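Local coordinates for protein putative sporulation-specific glycosylase YdhD (Bacillus subtilis subsp. subtilis str. 168, PDB 3CZ8) that probably hydrolyses glycosidic bonds in chitin-like polysaccharides, as the family 18 glycoside hydrolase domain of a sporulation protein, at residues 179-184 / 304-309. The protein carries 1 engineered substitution. Residues are numbered along the deposited sequence; the frame is centred on the assembly and turned at random.
Sequences FIMAYD and GAWQLT
Met181, Tyr183 and Trp306 meet in a small contact between side chains at the C-terminal end of the TIM-barrel strands, where glycoside hydrolase family 18 enzymes carry their active site. Residues 179-184 finish strand 177-181 and run on into the loop after it; residues 304-309 belong to strand 302-310. Strand 217-220 pairs in parallel with both, so the side chains, not the backbones, bridge the gap. Trp306 supplies nearly all of the other side, chiefly through CZ2 on its benzo ring. The hydroxyl of Tyr183 comes to the indole edge, near its plane, with OH 3.3 Å from CZ2 of Trp306, and the two side chains cross at about a right angle. Tyr183 CG is held between its own backbone N and carbonyl carbon (chi1 51°), which aims the phenol at Trp306. From the end of the strand, Met181 SD reaches 4.2 Å from the same Trp306 CZ2, in a Met-aromatic contact. The sulfur lies obliquely to the indole, 5.4 Å from the centroid of the Trp306 six-membered ring and 64° off its normal; bends at chi2 and chi3 of Met181 bring it there. Trp306 NE1 is hydrogen-bonded to the Val221 carbonyl, which tethers the pyrrole side of the indole, while Phe13 packs edge-to-face with it. The side chain of Met181 lies about 6 Å from that of Glu120, the predicted proton donor, so the cluster adjoins the probable catalytic centre; a tryptophan on the last barrel strand commonly floors the sugar-binding cleft in this family, and Trp306 is consistent with that role. No hydrogen bond joins the two segments: sulfur and hydroxyl both converge on one aromatic C-H, so what they give each other is van der Waals and weakly polar contact.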
loop_
_atom_site.group_PDB
_atom_site.type_symbol
_atom_site.label_atom_id
_atom_site.label_comp_id
_atom_site.label_asym_id
_atom_site.label_seq_id
_atom_site.Cartn_x
_atom_site.Cartn_y
_atom_site.Cartn_z
ATOM N N PHE A 179 8.496 -2.545 19.409
ATOM C CA PHE A 179 7.630 -1.814 18.498
ATOM C C PHE A 179 6.212 -1.928 19.044
ATOM O O PHE A 179 5.606 -2.999 19.006
ATOM C CB PHE A 179 7.673 -2.390 17.066
ATOM C CG PHE A 179 9.052 -2.456 16.433
ATOM C CD1 PHE A 179 10.092 -1.615 16.826
ATOM C CD2 PHE A 179 9.280 -3.350 15.386
ATOM C CE1 PHE A 179 11.338 -1.685 16.214
ATOM C CE2 PHE A 179 10.520 -3.421 14.765
ATOM C CZ PHE A 179 11.548 -2.586 15.182
ATOM N N ILE A 180 5.683 -0.827 19.559
ATOM C CA ILE A 180 4.348 -0.855 20.136
ATOM C C ILE A 180 3.348 -0.480 19.069
ATOM O O ILE A 180 3.407 0.610 18.513
ATOM C CB ILE A 180 4.217 0.065 21.370
ATOM C CG1 ILE A 180 5.146 -0.421 22.484
ATOM C CG2 ILE A 180 2.765 0.102 21.866
ATOM C CD1 ILE A 180 5.278 0.546 23.597
ATOM N N MET A 181 2.438 -1.400 18.769
ATOM C CA MET A 181 1.478 -1.180 17.701
ATOM C C MET A 181 0.273 -0.412 18.234
ATOM O O MET A 181 -0.778 -0.987 18.527
ATOM C CB MET A 181 1.122 -2.509 17.019
ATOM C CG MET A 181 2.338 -3.252 16.411
ATOM S SD MET A 181 3.285 -2.400 15.101
ATOM C CE MET A 181 4.511 -1.521 15.986
ATOM N N ALA A 182 0.458 0.903 18.364
ATOM C CA ALA A 182 -0.497 1.780 19.039
ATOM C C ALA A 182 -1.599 2.265 18.098
ATOM O O ALA A 182 -1.638 3.439 17.712
ATOM C CB ALA A 182 0.231 2.957 19.680
ATOM N N TYR A 183 -2.490 1.344 17.739
ATOM C CA TYR A 183 -3.630 1.620 16.862
ATOM C C TYR A 183 -4.666 0.520 17.010
ATOM O O TYR A 183 -4.438 -0.446 17.745
ATOM C CB TYR A 183 -3.195 1.747 15.388
ATOM C CG TYR A 183 -2.348 0.608 14.863
ATOM C CD1 TYR A 183 -2.931 -0.580 14.427
ATOM C CD2 TYR A 183 -0.964 0.727 14.785
ATOM C CE1 TYR A 183 -2.156 -1.629 13.955
ATOM C CE2 TYR A 183 -0.181 -0.316 14.304
ATOM C CZ TYR A 183 -0.786 -1.487 13.892
ATOM O OH TYR A 183 -0.022 -2.525 13.414
ATOM N N ASP A 184 -5.781 0.666 16.290
ATOM C CA ASP A 184 -6.907 -0.287 16.311
ATOM C C ASP A 184 -7.659 -0.337 17.641
ATOM O O ASP A 184 -8.217 -1.378 18.005
ATOM C CB ASP A 184 -6.507 -1.700 15.839
ATOM C CG ASP A 184 -6.444 -1.816 14.331
ATOM O OD1 ASP A 184 -6.686 -0.805 13.644
ATOM O OD2 ASP A 184 -6.159 -2.922 13.830
ATOM N N GLY A 304 7.286 4.384 14.269
ATOM C CA GLY A 304 7.351 3.308 13.272
ATOM C C GLY A 304 6.174 3.375 12.312
ATOM O O GLY A 304 5.061 3.709 12.716
ATOM N N ALA A 305 6.411 3.063 11.038
ATOM C CA ALA A 305 5.365 3.173 10.011
ATOM C C ALA A 305 5.486 2.117 8.914
ATOM O O ALA A 305 6.384 1.272 8.950
ATOM C CB ALA A 305 5.351 4.568 9.411
ATOM N N TRP A 306 4.578 2.171 7.941
ATOM C CA TRP A 306 4.453 1.105 6.943
ATOM C C TRP A 306 4.766 1.555 5.522
ATOM O O TRP A 306 4.459 2.679 5.132
ATOM C CB TRP A 306 3.043 0.519 6.985
ATOM C CG TRP A 306 2.626 0.052 8.344
ATOM C CD1 TRP A 306 1.965 0.780 9.302
ATOM C CD2 TRP A 306 2.837 -1.248 8.903
ATOM N NE1 TRP A 306 1.755 0.007 10.418
ATOM C CE2 TRP A 306 2.282 -1.241 10.201
ATOM C CE3 TRP A 306 3.442 -2.425 8.431
ATOM C CZ2 TRP A 306 2.310 -2.364 11.034
ATOM C CZ3 TRP A 306 3.473 -3.536 9.260
ATOM C CH2 TRP A 306 2.908 -3.497 10.550
ATOM N N GLN A 307 5.373 0.659 4.751
ATOM C CA GLN A 307 5.605 0.893 3.328
ATOM C C GLN A 307 5.281 -0.359 2.516
ATOM O O GLN A 307 5.433 -1.487 3.000
ATOM C CB GLN A 307 7.040 1.368 3.067
ATOM C CG GLN A 307 8.094 0.623 3.860
ATOM C CD GLN A 307 9.518 1.050 3.547
ATOM O OE1 GLN A 307 9.773 2.179 3.126
ATOM N NE2 GLN A 307 10.461 0.140 3.768
ATOM N N LEU A 308 4.810 -0.147 1.293
ATOM C CA LEU A 308 4.527 -1.232 0.360
ATOM C C LEU A 308 5.429 -1.090 -0.849
ATOM O O LEU A 308 5.457 -0.034 -1.483
ATOM C CB LEU A 308 3.063 -1.209 -0.091
ATOM C CG LEU A 308 1.945 -1.847 0.747
ATOM C CD1 LEU A 308 2.237 -3.318 1.077
ATOM C CD2 LEU A 308 1.600 -1.042 2.012
ATOM N N THR A 309 6.167 -2.150 -1.164
ATOM C CA THR A 309 7.088 -2.130 -2.296
ATOM C C THR A 309 6.724 -3.204 -3.318
ATOM O O THR A 309 6.787 -4.403 -3.030
ATOM C CB THR A 309 8.562 -2.246 -1.834
ATOM O OG1 THR A 309 8.884 -1.118 -1.009
ATOM C CG2 THR A 309 9.514 -2.276 -3.024
#